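Halogenase PltM (Pseudomonas fluorescens, PDB 6BZN) halogenates phenolic compounds with unusual breadth of substrate and halide, probably as a flavin-dependent enzyme using FAD. Local coordinates at residues 408-411 against 412-416; 398-401 against 402-406; 467-470 against 471-474; 279-282 against 283-286; 233-236 against 237-240. All blocks are in the same frame, centred on the assembly; numbering follows the deposited sequence.

Contact 1: 408-411 against 412-416; sequences SDFH and LWNVW
His411 lays one face of its imidazole over the methyl CG2 of Val415, one helical turn on; this CH-pi contact has CG2 4.2 Å from the ring centroid and displaced toward the rim near NE2 and CE1. The ring stands there because CG lies opposite the backbone N about CA-CB (chi1 179°), and a water lies in the ring plane beside ND1 and accepts a proton from Asn414 ND2, which would probably limit the ring's rotation. The amide of Asn414 has outside partners too, Arg418 at OD1 and Ile514 O at ND2. Phe410 offers a ring face to CB of Asn414, with CZ 4.0 Å from that carbon and the ring plane 22° from the amide. These residues open helix 410-441, and Asp409 is its N-cap: OD2 accepts from Leu412 N at 3.0 Å, on its anti side and 26° out of the carboxylate plane. The carboxylate thus satisfies an amide that has no helical carbonyl before it and would probably be favoured as an anion by the helix dipole. CD2 of Leu412 reaches back to within 3.8 Å of Ser408 OG, a hydroxyl bonded to Glu405 O. Trp413 packs against Phe112 and Phe407.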
loop_
_atom_site.group_PDB
_atom_site.type_symbol
_atom_site.label_atom_id
_atom_site.label_comp_id
_atom_site.label_asym_id
_atom_site.label_seq_id
_atom_site.Cartn_x
_atom_site.Cartn_y
_atom_site.Cartn_z
ATOM N N SER A 408 -16.304 -2.624 -14.726
ATOM C CA SER A 408 -17.141 -2.644 -15.945
ATOM C C SER A 408 -18.473 -1.899 -15.847
ATOM O O SER A 408 -19.057 -1.606 -16.872
ATOM C CB SER A 408 -17.445 -4.084 -16.390
ATOM O OG SER A 408 -18.130 -4.781 -15.367
ATOM N N ASP A 409 -18.961 -1.625 -14.646
ATOM C CA ASP A 409 -20.303 -1.056 -14.466
ATOM C C ASP A 409 -20.390 -0.344 -13.118
ATOM O O ASP A 409 -19.909 -0.867 -12.107
ATOM C CB ASP A 409 -21.322 -2.199 -14.533
ATOM C CG ASP A 409 -22.740 -1.741 -14.270
ATOM O OD1 ASP A 409 -23.312 -1.071 -15.141
ATOM O OD2 ASP A 409 -23.276 -2.053 -13.192
ATOM N N PHE A 410 -20.976 0.855 -13.082
ATOM C CA PHE A 410 -21.008 1.583 -11.825
ATOM C C PHE A 410 -21.801 0.860 -10.739
ATOM O O PHE A 410 -21.336 0.765 -9.611
ATOM C CB PHE A 410 -21.541 3.013 -11.939
ATOM C CG PHE A 410 -21.733 3.630 -10.596
ATOM C CD1 PHE A 410 -20.623 3.994 -9.840
ATOM C CD2 PHE A 410 -23.001 3.710 -10.017
ATOM C CE1 PHE A 410 -20.773 4.493 -8.555
ATOM C CE2 PHE A 410 -23.156 4.213 -8.732
ATOM C CZ PHE A 410 -22.046 4.601 -8.003
ATOM N N HIS A 411 -23.008 0.375 -11.063
ATOM C CA HIS A 411 -23.822 -0.310 -10.053
ATOM C C HIS A 411 -23.059 -1.510 -9.469
ATOM O O HIS A 411 -23.027 -1.704 -8.247
ATOM C CB HIS A 411 -25.199 -0.727 -10.609
ATOM C CG HIS A 411 -26.053 -1.447 -9.613
ATOM N ND1 HIS A 411 -26.558 -0.831 -8.485
ATOM C CD2 HIS A 411 -26.473 -2.735 -9.557
ATOM C CE1 HIS A 411 -27.246 -1.711 -7.778
ATOM N NE2 HIS A 411 -27.203 -2.873 -8.401
ATOM N N LEU A 412 -22.402 -2.276 -10.334
ATOM C CA LEU A 412 -21.580 -3.404 -9.895
ATOM C C LEU A 412 -20.451 -2.916 -8.982
ATOM O O LEU A 412 -20.233 -3.484 -7.900
ATOM C CB LEU A 412 -21.031 -4.178 -11.099
ATOM C CG LEU A 412 -20.091 -5.362 -10.836
ATOM C CD1 LEU A 412 -20.721 -6.381 -9.913
ATOM C CD2 LEU A 412 -19.692 -5.991 -12.160
ATOM N N TRP A 413 -19.770 -1.844 -9.390
ATOM C CA TRP A 413 -18.727 -1.264 -8.545
ATOM C C TRP A 413 -19.297 -0.873 -7.178
ATOM O O TRP A 413 -18.710 -1.172 -6.140
ATOM C CB TRP A 413 -18.027 -0.061 -9.182
ATOM C CG TRP A 413 -17.049 0.481 -8.237
ATOM C CD1 TRP A 413 -17.197 1.570 -7.427
ATOM C CD2 TRP A 413 -15.801 -0.109 -7.891
ATOM N NE1 TRP A 413 -16.098 1.704 -6.620
ATOM C CE2 TRP A 413 -15.224 0.688 -6.888
ATOM C CE3 TRP A 413 -15.103 -1.231 -8.348
ATOM C CZ2 TRP A 413 -13.968 0.406 -6.338
ATOM C CZ3 TRP A 413 -13.861 -1.514 -7.806
ATOM C CH2 TRP A 413 -13.305 -0.702 -6.803
ATOM N N ASN A 414 -20.444 -0.202 -7.187
ATOM C CA ASN A 414 -21.054 0.258 -5.942
ATOM C C ASN A 414 -21.291 -0.921 -5.001
ATOM O O ASN A 414 -20.905 -0.865 -3.828
ATOM C CB ASN A 414 -22.347 1.045 -6.262
ATOM C CG ASN A 414 -23.061 1.560 -5.029
ATOM O OD1 ASN A 414 -22.500 1.657 -3.942
ATOM N ND2 ASN A 414 -24.342 1.894 -5.204
ATOM N N VAL A 415 -21.871 -2.013 -5.510
ATOM C CA VAL A 415 -22.093 -3.186 -4.668
ATOM C C VAL A 415 -20.743 -3.774 -4.217
ATOM O O VAL A 415 -20.529 -4.033 -3.028
ATOM C CB VAL A 415 -22.942 -4.277 -5.362
ATOM C CG1 VAL A 415 -23.156 -5.431 -4.414
ATOM C CG2 VAL A 415 -24.314 -3.724 -5.774
ATOM N N TRP A 416 -19.840 -3.956 -5.179
ATOM C CA TRP A 416 -18.531 -4.560 -4.896
ATOM C C TRP A 416 -17.708 -3.812 -3.839
ATOM O O TRP A 416 -17.101 -4.456 -2.980
ATOM C CB TRP A 416 -17.704 -4.747 -6.180
ATOM C CG TRP A 416 -16.273 -5.076 -5.889
ATOM C CD1 TRP A 416 -15.221 -4.226 -5.948
ATOM C CD2 TRP A 416 -15.762 -6.320 -5.411
ATOM N NE1 TRP A 416 -14.062 -4.875 -5.603
ATOM C CE2 TRP A 416 -14.371 -6.163 -5.252
ATOM C CE3 TRP A 416 -16.339 -7.563 -5.127
ATOM C CZ2 TRP A 416 -13.549 -7.198 -4.819
ATOM C CZ3 TRP A 416 -15.517 -8.599 -4.706
ATOM C CH2 TRP A 416 -14.132 -8.401 -4.548
HETATM O O HOH W 1 -25.964 1.749 -7.720
#

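Contact 2: 398-401 against 402-406; sequences QLVS and CSYEA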
loop_
_atom_site.group_PDB
_atom_site.type_symbol
_atom_site.label_atom_id
_atom_site.label_comp_id
_atom_site.label_asym_id
_atom_site.label_seq_id
_atom_site.Cartn_x
_atom_site.Cartn_y
_atom_site.Cartn_z
ATOM N N GLN A 398 -6.465 -11.241 -5.208
ATOM C CA GLN A 398 -7.909 -11.472 -5.367
ATOM C C GLN A 398 -8.678 -10.159 -5.261
ATOM O O GLN A 398 -9.505 -9.848 -6.131
ATOM C CB GLN A 398 -8.444 -12.500 -4.364
ATOM C CG GLN A 398 -8.132 -13.955 -4.713
ATOM C CD GLN A 398 -8.818 -14.436 -5.991
ATOM O OE1 GLN A 398 -10.046 -14.365 -6.124
ATOM N NE2 GLN A 398 -8.026 -14.920 -6.946
ATOM N N LEU A 399 -8.366 -9.362 -4.240
ATOM C CA LEU A 399 -9.040 -8.074 -4.081
ATOM C C LEU A 399 -8.964 -7.226 -5.347
ATOM O O LEU A 399 -9.988 -6.715 -5.822
ATOM C CB LEU A 399 -8.462 -7.301 -2.898
ATOM C CG LEU A 399 -8.901 -5.843 -2.728
ATOM C CD1 LEU A 399 -10.385 -5.760 -2.386
ATOM C CD2 LEU A 399 -8.058 -5.140 -1.685
ATOM N N VAL A 400 -7.766 -7.110 -5.903
ATOM C CA VAL A 400 -7.522 -6.192 -6.993
ATOM C C VAL A 400 -8.063 -6.760 -8.302
ATOM O O VAL A 400 -8.730 -6.045 -9.035
ATOM C CB VAL A 400 -6.026 -5.809 -7.110
ATOM C CG1 VAL A 400 -5.744 -5.097 -8.424
ATOM C CG2 VAL A 400 -5.627 -4.924 -5.940
ATOM N N SER A 401 -7.790 -8.026 -8.595
ATOM C CA SER A 401 -8.299 -8.632 -9.825
ATOM C C SER A 401 -9.828 -8.557 -9.878
ATOM O O SER A 401 -10.404 -8.172 -10.897
ATOM C CB SER A 401 -7.815 -10.075 -9.998
ATOM O OG SER A 401 -8.256 -10.920 -8.945
ATOM N N CYS A 402 -10.490 -8.892 -8.777
ATOM C CA CYS A 402 -11.961 -8.798 -8.733
ATOM C C CYS A 402 -12.448 -7.343 -8.870
ATOM O O CYS A 402 -13.486 -7.100 -9.483
ATOM C CB CYS A 402 -12.508 -9.463 -7.472
ATOM S SG CYS A 402 -12.229 -11.257 -7.464
ATOM N N SER A 403 -11.694 -6.384 -8.328
ATOM C CA SER A 403 -12.026 -4.978 -8.476
ATOM C C SER A 403 -11.956 -4.513 -9.931
ATOM O O SER A 403 -12.844 -3.814 -10.399
ATOM C CB SER A 403 -11.106 -4.109 -7.621
ATOM O OG SER A 403 -11.290 -4.379 -6.249
ATOM N N TYR A 404 -10.890 -4.890 -10.633
ATOM C CA TYR A 404 -10.759 -4.521 -12.043
ATOM C C TYR A 404 -11.945 -5.063 -12.883
ATOM O O TYR A 404 -12.359 -4.428 -13.836
ATOM C CB TYR A 404 -9.432 -5.001 -12.625
ATOM C CG TYR A 404 -8.262 -4.033 -12.508
ATOM C CD1 TYR A 404 -7.499 -3.956 -11.351
ATOM C CD2 TYR A 404 -7.894 -3.215 -13.579
ATOM C CE1 TYR A 404 -6.406 -3.099 -11.267
ATOM C CE2 TYR A 404 -6.806 -2.359 -13.492
ATOM C CZ TYR A 404 -6.056 -2.305 -12.334
ATOM O OH TYR A 404 -4.953 -1.456 -12.257
ATOM N N GLU A 405 -12.478 -6.231 -12.531
ATOM C CA GLU A 405 -13.672 -6.749 -13.212
ATOM C C GLU A 405 -14.900 -5.907 -12.847
ATOM O O GLU A 405 -15.727 -5.605 -13.707
ATOM C CB GLU A 405 -13.906 -8.211 -12.859
ATOM C CG GLU A 405 -15.094 -8.859 -13.563
ATOM C CD GLU A 405 -14.943 -8.966 -15.074
ATOM O OE1 GLU A 405 -13.806 -8.939 -15.603
ATOM O OE2 GLU A 405 -15.993 -9.098 -15.738
ATOM N N ALA A 406 -15.006 -5.524 -11.578
ATOM C CA ALA A 406 -16.088 -4.656 -11.125
ATOM C C ALA A 406 -16.063 -3.252 -11.746
ATOM O O ALA A 406 -17.087 -2.563 -11.707
ATOM C CB ALA A 406 -16.092 -4.550 -9.612
#
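Leu399 O is gripped twice by Ser403, once by the backbone N at 3.0 Å and once by the hydroxyl, OG, at 2.7 Å, the usual way a serine within a helix satisfies its hydroxyl. The two donors arrive from opposite faces of the carbonyl plane, the hydroxyl tilted 33° out of it. OG can fold back onto the preceding turn because it stands beside its own backbone N, opposite the carbonyl carbon (chi1 -64°). Ser403 OG is also hydrogen-bonded to Trp416 NE1, so one buried serine links its own helix to the next; an alanine here would probably leave that indole N-H without its mate and Leu399 O with one donor fewer. One residue further on, Val400 and Tyr404 lie side by side and point the same way, with CG1 of the valine 3.5 Å from CE1 of the ring. Val400 O sits at the edge of that ring, in its plane and 3.4 Å from CD1, while also accepting from Tyr404 N. The phenol OH ends on Asp347. Cys402 turns SG back toward Gln398 O, at 3.3 Å. All this is the last part of helix 383-406, wedged between neighbours: Cys402 and Ser403 face the tryptophans of helix 410-441, Gln398 and Ser401 touch helix 465-483, and Tyr404 packs on strand 273-281.

Contact 3: 467-470 against 471-474; sequences YESL and FRQS
Phe471 starts with CB held 3.7 Å from CE2 of Tyr467, one turn earlier in helix 465-483; CG then runs past the tyrosine hydroxyl, and CD1 lies 3.4 Å from that OH. With CG opposite the backbone N (chi1 -178°), the ring beyond CD1 turns toward helix 383-406, where it meets Thr395 and its tip, CZ, packs beside Leu399 N and Gln398 CB. The two aromatic side chains cross at a slant and are not stacked. Tyr467 OH is bonded to Val419 O of helix 410-441, and Glu468, which runs alongside Phe471, sends OE2 to Ser461. Ser474 bends its OG back to Leu470 O, 2.8 Å away, and there joins its own backbone N, 2.9 Å from the same oxygen. The hydroxyl comes from above the carbonyl plane, 39° out of it, and the amide from the other face. CD1 of Leu470 leans within 3.3 Å of this OG. On the side of helix 488-502, Gln473 OE1 lies 3.0 Å from Ser469 OG, a weak bond whose proton is not settled, since His502 is a further partner of that hydroxyl. Tyr467 OH and Ser474 OG are thus both satisfied by carbonyls, consistent with hydroxyls being held within a buried interface among three helices.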
loop_
_atom_site.group_PDB
_atom_site.type_symbol
_atom_site.label_atom_id
_atom_site.label_comp_id
_atom_site.label_asym_id
_atom_site.label_seq_id
_atom_site.Cartn_x
_atom_site.Cartn_y
_atom_site.Cartn_z
ATOM N N TYR A 467 -16.356 -12.460 7.874
ATOM C CA TYR A 467 -15.893 -11.588 6.793
ATOM C C TYR A 467 -15.144 -12.389 5.727
ATOM O O TYR A 467 -15.375 -12.206 4.534
ATOM C CB TYR A 467 -15.010 -10.401 7.248
ATOM C CG TYR A 467 -14.562 -9.694 6.006
ATOM C CD1 TYR A 467 -15.458 -8.919 5.280
ATOM C CD2 TYR A 467 -13.316 -9.952 5.440
ATOM C CE1 TYR A 467 -15.100 -8.347 4.071
ATOM C CE2 TYR A 467 -12.952 -9.393 4.223
ATOM C CZ TYR A 467 -13.841 -8.584 3.549
ATOM O OH TYR A 467 -13.506 -8.008 2.347
ATOM N N GLU A 468 -14.253 -13.275 6.141
ATOM C CA GLU A 468 -13.447 -14.001 5.163
ATOM C C GLU A 468 -14.291 -14.948 4.314
ATOM O O GLU A 468 -13.957 -15.218 3.161
ATOM C CB GLU A 468 -12.259 -14.677 5.838
ATOM C CG GLU A 468 -11.323 -13.703 6.566
ATOM C CD GLU A 468 -10.806 -12.524 5.715
ATOM O OE1 GLU A 468 -10.747 -12.633 4.472
ATOM O OE2 GLU A 468 -10.422 -11.476 6.298
ATOM N N SER A 469 -15.405 -15.419 4.876
ATOM C CA SER A 469 -16.435 -16.126 4.101
ATOM C C SER A 469 -17.063 -15.216 3.028
ATOM O O SER A 469 -17.218 -15.623 1.859
ATOM C CB SER A 469 -17.521 -16.676 5.043
ATOM O OG SER A 469 -18.619 -17.189 4.300
ATOM N N LEU A 470 -17.431 -13.993 3.415
ATOM C CA LEU A 470 -17.945 -13.016 2.453
ATOM C C LEU A 470 -16.927 -12.730 1.351
ATOM O O LEU A 470 -17.275 -12.741 0.168
ATOM C CB LEU A 470 -18.367 -11.709 3.137
ATOM C CG LEU A 470 -18.720 -10.527 2.240
ATOM C CD1 LEU A 470 -19.928 -10.804 1.362
ATOM C CD2 LEU A 470 -18.946 -9.296 3.108
ATOM N N PHE A 471 -15.668 -12.495 1.744
ATOM C CA PHE A 471 -14.641 -12.171 0.771
ATOM C C PHE A 471 -14.415 -13.316 -0.216
ATOM O O PHE A 471 -14.424 -13.090 -1.413
ATOM C CB PHE A 471 -13.352 -11.796 1.480
ATOM C CG PHE A 471 -12.244 -11.390 0.550
ATOM C CD1 PHE A 471 -12.209 -10.121 0.023
ATOM C CD2 PHE A 471 -11.232 -12.287 0.218
ATOM C CE1 PHE A 471 -11.182 -9.731 -0.812
ATOM C CE2 PHE A 471 -10.199 -11.904 -0.624
ATOM C CZ PHE A 471 -10.174 -10.634 -1.144
ATOM N N ARG A 472 -14.248 -14.533 0.294
ATOM C CA ARG A 472 -14.029 -15.724 -0.540
ATOM C C ARG A 472 -15.174 -15.916 -1.554
ATOM O O ARG A 472 -14.943 -16.030 -2.763
ATOM C CB ARG A 472 -13.855 -16.954 0.373
ATOM C CG ARG A 472 -13.579 -18.287 -0.307
ATOM C CD ARG A 472 -13.443 -19.442 0.694
ATOM N NE ARG A 472 -14.510 -19.491 1.712
ATOM C CZ ARG A 472 -15.761 -19.933 1.519
ATOM N NH1 ARG A 472 -16.173 -20.390 0.331
ATOM N NH2 ARG A 472 -16.622 -19.919 2.532
ATOM N N GLN A 473 -16.410 -15.893 -1.061
ATOM C CA GLN A 473 -17.577 -16.095 -1.927
ATOM C C GLN A 473 -17.794 -14.957 -2.929
ATOM O O GLN A 473 -18.137 -15.203 -4.086
ATOM C CB GLN A 473 -18.835 -16.331 -1.092
ATOM C CG GLN A 473 -18.786 -17.622 -0.293
ATOM C CD GLN A 473 -20.059 -17.839 0.510
ATOM O OE1 GLN A 473 -20.072 -17.704 1.733
ATOM N NE2 GLN A 473 -21.134 -18.138 -0.178
ATOM N N SER A 474 -17.569 -13.716 -2.496
ATOM C CA SER A 474 -17.656 -12.567 -3.403
ATOM C C SER A 474 -16.623 -12.606 -4.530
ATOM O O SER A 474 -16.957 -12.277 -5.667
ATOM C CB SER A 474 -17.533 -11.250 -2.628
ATOM O OG SER A 474 -18.570 -11.153 -1.674
#

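Contact 4: 279-282 against 283-286; sequences QFNN and AKYR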
loop_
_atom_site.group_PDB
_atom_site.type_symbol
_atom_site.label_atom_id
_atom_site.label_comp_id
_atom_site.label_asym_id
_atom_site.label_seq_id
_atom_site.Cartn_x
_atom_site.Cartn_y
_atom_site.Cartn_z
ATOM N N GLN A 279 -3.460 3.191 -14.827
ATOM C CA GLN A 279 -3.174 1.770 -14.877
ATOM C C GLN A 279 -4.111 1.102 -15.844
ATOM O O GLN A 279 -5.301 1.432 -15.866
ATOM C CB GLN A 279 -3.398 1.110 -13.509
ATOM C CG GLN A 279 -2.372 1.447 -12.428
ATOM C CD GLN A 279 -2.278 2.925 -12.093
ATOM O OE1 GLN A 279 -1.228 3.542 -12.253
ATOM N NE2 GLN A 279 -3.383 3.506 -11.627
ATOM N N PHE A 280 -3.590 0.156 -16.622
ATOM C CA PHE A 280 -4.424 -0.679 -17.486
ATOM C C PHE A 280 -4.350 -2.155 -17.108
ATOM O O PHE A 280 -3.296 -2.679 -16.797
ATOM C CB PHE A 280 -4.023 -0.524 -18.960
ATOM C CG PHE A 280 -4.237 0.853 -19.500
ATOM C CD1 PHE A 280 -5.530 1.372 -19.611
ATOM C CD2 PHE A 280 -3.167 1.627 -19.924
ATOM C CE1 PHE A 280 -5.743 2.650 -20.120
ATOM C CE2 PHE A 280 -3.367 2.895 -20.431
ATOM C CZ PHE A 280 -4.657 3.414 -20.525
ATOM N N ASN A 281 -5.508 -2.800 -17.158
ATOM C CA ASN A 281 -5.621 -4.234 -17.212
ATOM C C ASN A 281 -5.103 -4.683 -18.581
ATOM O O ASN A 281 -5.753 -4.456 -19.603
ATOM C CB ASN A 281 -7.088 -4.630 -17.025
ATOM C CG ASN A 281 -7.305 -6.121 -17.054
ATOM O OD1 ASN A 281 -6.397 -6.889 -17.346
ATOM N ND2 ASN A 281 -8.519 -6.543 -16.734
ATOM N N ASN A 282 -3.937 -5.329 -18.594
ATOM C CA ASN A 282 -3.268 -5.718 -19.851
ATOM C C ASN A 282 -4.070 -6.760 -20.641
ATOM O O ASN A 282 -3.894 -6.888 -21.855
ATOM C CB ASN A 282 -1.860 -6.255 -19.583
ATOM C CG ASN A 282 -0.869 -5.176 -19.153
ATOM O OD1 ASN A 282 -0.827 -4.086 -19.719
ATOM N ND2 ASN A 282 -0.022 -5.507 -18.189
ATOM N N ALA A 283 -4.956 -7.484 -19.962
ATOM C CA ALA A 283 -5.907 -8.374 -20.636
ATOM C C ALA A 283 -6.948 -7.624 -21.466
ATOM O O ALA A 283 -7.552 -8.226 -22.354
ATOM C CB ALA A 283 -6.607 -9.274 -19.625
ATOM N N LYS A 284 -7.190 -6.345 -21.170
ATOM C CA LYS A 284 -8.177 -5.546 -21.901
ATOM C C LYS A 284 -7.600 -4.444 -22.771
ATOM O O LYS A 284 -8.197 -4.121 -23.773
ATOM C CB LYS A 284 -9.185 -4.938 -20.943
ATOM C CG LYS A 284 -10.094 -5.969 -20.295
ATOM C CD LYS A 284 -11.125 -5.286 -19.432
ATOM C CE LYS A 284 -11.925 -6.291 -18.632
ATOM N NZ LYS A 284 -13.016 -6.843 -19.460
ATOM N N TYR A 285 -6.482 -3.836 -22.384
ATOM C CA TYR A 285 -5.839 -2.824 -23.216
ATOM C C TYR A 285 -4.347 -2.839 -22.954
ATOM O O TYR A 285 -3.939 -2.741 -21.794
ATOM C CB TYR A 285 -6.387 -1.415 -22.925
ATOM C CG TYR A 285 -5.664 -0.337 -23.693
ATOM C CD1 TYR A 285 -5.909 -0.142 -25.059
ATOM C CD2 TYR A 285 -4.725 0.489 -23.075
ATOM C CE1 TYR A 285 -5.241 0.836 -25.776
ATOM C CE2 TYR A 285 -4.052 1.469 -23.779
ATOM C CZ TYR A 285 -4.310 1.642 -25.129
ATOM O OH TYR A 285 -3.647 2.600 -25.838
ATOM N N ARG A 286 -3.547 -2.935 -24.015
ATOM C CA ARG A 286 -2.091 -2.819 -23.911
ATOM C C ARG A 286 -1.664 -1.515 -24.566
ATOM O O ARG A 286 -1.901 -1.319 -25.753
ATOM C CB ARG A 286 -1.375 -4.004 -24.576
ATOM C CG ARG A 286 -1.308 -5.247 -23.702
ATOM C CD ARG A 286 -0.538 -6.378 -24.365
ATOM N NE ARG A 286 -0.973 -7.672 -23.841
ATOM C CZ ARG A 286 -0.522 -8.265 -22.730
ATOM N NH1 ARG A 286 0.422 -7.709 -21.961
ATOM N NH2 ARG A 286 -1.022 -9.446 -22.378
#
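This is a tight turn closed by an aromatic pair, near the end of strand 273-281 of the mixed sheet, before the loop that leads to helix 291-301. Tyr285 drives an edge into the face of Phe280 in a T-shaped stack, its CD2 over the middle of the phenylalanine ring, with centroids 4.7 Å apart and planes at 67°. The tyrosine can swing back because its CG is opposite the backbone N (chi1 175°); its OH goes on to Glu294. The turn itself is gathered by Asn281, whose O accepts from Lys284 N at 2.8 Å and from Tyr285 N at 2.9 Å, while OD1 takes Ala283 N at 3.0 Å from above the amide plane, an Asx turn. The guanidinium of Arg286 lies with one face over Asn282, NH1 3.6 Å from CB, and Asn282 ND2 is bonded to Asp214 and Pro322. Three successive amides share the two oxygens of Asn281, which would probably hold the chain reversal that brings Tyr285 onto Phe280.

Contact 5: 233-236 against 237-240; sequences APLS and RTRS
A water molecule bridges Ala233 O and Thr238 OG1, donating to the first and accepting from the second at 2.8 Å. The same hydroxyl, a donor to the water, accepts from Ser240 N at 3.3 Å, nearly straight at 167°. OG1 is placed for both by sitting between its own backbone N and carbonyl carbon (chi1 61°), which sends the methyl CG2 the other way, to 3.7 Å from CB of Ala233. A valine in its place would probably leave both the water and the Ser240 amide without the hydroxyl they share. Pro234 O takes two donors, Arg237 N from above its plane and Thr238 N nearly end-on, both 3.0 Å away. CB of Arg237 packs against CD of the proline, and its guanidinium goes on to a salt bridge with Asp124. CD2 of Leu235 lies 3.4 Å from Ser240 O. On the outer side a second water joins Ser236 O and Arg237 O to Arg239 NE. Pro234 is the N-cap of helix 235-238, Arg239 leaves it with positive phi (64°), and Thr238 with Ser240 forms an ST turn at its C-terminal end.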
loop_
_atom_site.group_PDB
_atom_site.type_symbol
_atom_site.label_atom_id
_atom_site.label_comp_id
_atom_site.label_asym_id
_atom_site.label_seq_id
_atom_site.Cartn_x
_atom_site.Cartn_y
_atom_site.Cartn_z
ATOM N N ALA A 233 -17.806 18.633 -10.532
ATOM C CA ALA A 233 -19.068 18.870 -9.827
ATOM C C ALA A 233 -18.818 19.246 -8.391
ATOM O O ALA A 233 -18.028 18.576 -7.718
ATOM C CB ALA A 233 -19.959 17.638 -9.883
ATOM N N PRO A 234 -19.502 20.298 -7.901
ATOM C CA PRO A 234 -19.333 20.712 -6.508
ATOM C C PRO A 234 -20.045 19.780 -5.541
ATOM O O PRO A 234 -20.851 18.939 -5.968
ATOM C CB PRO A 234 -19.991 22.096 -6.490
ATOM C CG PRO A 234 -21.100 21.956 -7.495
ATOM C CD PRO A 234 -20.503 21.133 -8.600
ATOM N N LEU A 235 -19.797 19.966 -4.250
ATOM C CA LEU A 235 -20.431 19.142 -3.209
ATOM C C LEU A 235 -21.956 19.245 -3.228
ATOM O O LEU A 235 -22.636 18.273 -2.922
ATOM C CB LEU A 235 -19.936 19.524 -1.812
ATOM C CG LEU A 235 -18.484 19.228 -1.453
ATOM C CD1 LEU A 235 -18.228 19.663 -0.020
ATOM C CD2 LEU A 235 -18.188 17.749 -1.641
ATOM N N SER A 236 -22.476 20.426 -3.572
ATOM C CA SER A 236 -23.931 20.639 -3.709
ATOM C C SER A 236 -24.586 19.774 -4.793
ATOM O O SER A 236 -25.793 19.497 -4.725
ATOM C CB SER A 236 -24.218 22.116 -3.979
ATOM O OG SER A 236 -23.594 22.531 -5.180
ATOM N N ARG A 237 -23.803 19.357 -5.791
ATOM C CA ARG A 237 -24.267 18.447 -6.828
ATOM C C ARG A 237 -24.037 16.980 -6.467
ATOM O O ARG A 237 -24.937 16.161 -6.612
ATOM C CB ARG A 237 -23.591 18.787 -8.165
ATOM C CG ARG A 237 -23.893 17.855 -9.320
ATOM C CD ARG A 237 -25.371 17.818 -9.686
ATOM N NE ARG A 237 -25.618 16.773 -10.680
ATOM C CZ ARG A 237 -25.854 15.490 -10.416
ATOM N NH1 ARG A 237 -25.894 15.030 -9.169
ATOM N NH2 ARG A 237 -26.058 14.649 -11.423
ATOM N N THR A 238 -22.832 16.634 -6.014
ATOM C CA THR A 238 -22.516 15.239 -5.733
ATOM C C THR A 238 -23.154 14.740 -4.445
ATOM O O THR A 238 -23.415 13.551 -4.316
ATOM C CB THR A 238 -20.995 14.998 -5.648
ATOM O OG1 THR A 238 -20.460 15.775 -4.584
ATOM C CG2 THR A 238 -20.330 15.367 -6.944
ATOM N N ARG A 239 -23.387 15.647 -3.497
ATOM C CA ARG A 239 -23.850 15.302 -2.150
ATOM C C ARG A 239 -22.829 14.470 -1.370
ATOM O O ARG A 239 -23.180 13.814 -0.381
ATOM C CB ARG A 239 -25.210 14.575 -2.169
ATOM C CG ARG A 239 -26.257 15.204 -3.086
ATOM C CD ARG A 239 -27.588 14.476 -2.934
ATOM N NE ARG A 239 -28.572 14.885 -3.935
ATOM C CZ ARG A 239 -29.844 14.467 -3.979
ATOM N NH1 ARG A 239 -30.654 14.914 -4.940
ATOM N NH2 ARG A 239 -30.326 13.614 -3.069
ATOM N N SER A 240 -21.564 14.492 -1.793
ATOM C CA SER A 240 -20.537 13.781 -1.067
ATOM C C SER A 240 -20.303 14.510 0.257
ATOM O O SER A 240 -20.225 15.730 0.276
ATOM C CB SER A 240 -19.230 13.735 -1.848
ATOM O OG SER A 240 -18.227 13.168 -1.028
HETATM O O HOH W 2 -18.120 17.119 -5.234
HETATM O O HOH W 3 -27.683 17.382 -5.378
#

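From the N terminus, contact 5 comes first, a single turn at helix 235-238, about 20 Å between centres from contact 1 and touching none of the others. Contact 4 then closes the turn after strand 273-281 of the mixed sheet. Contacts 2 and 1 follow on successive helices, 383-406 and 410-441, and contact 3 on helix 465-483. All five are local and in series; none nests in or crosses another. Contact 2 touches contacts 1, 3 and 4, so that helix 383-406 joins the two later helices to the mixed sheet. Contacts 1 and 3 also meet directly, where Trp416 packs on Ser474.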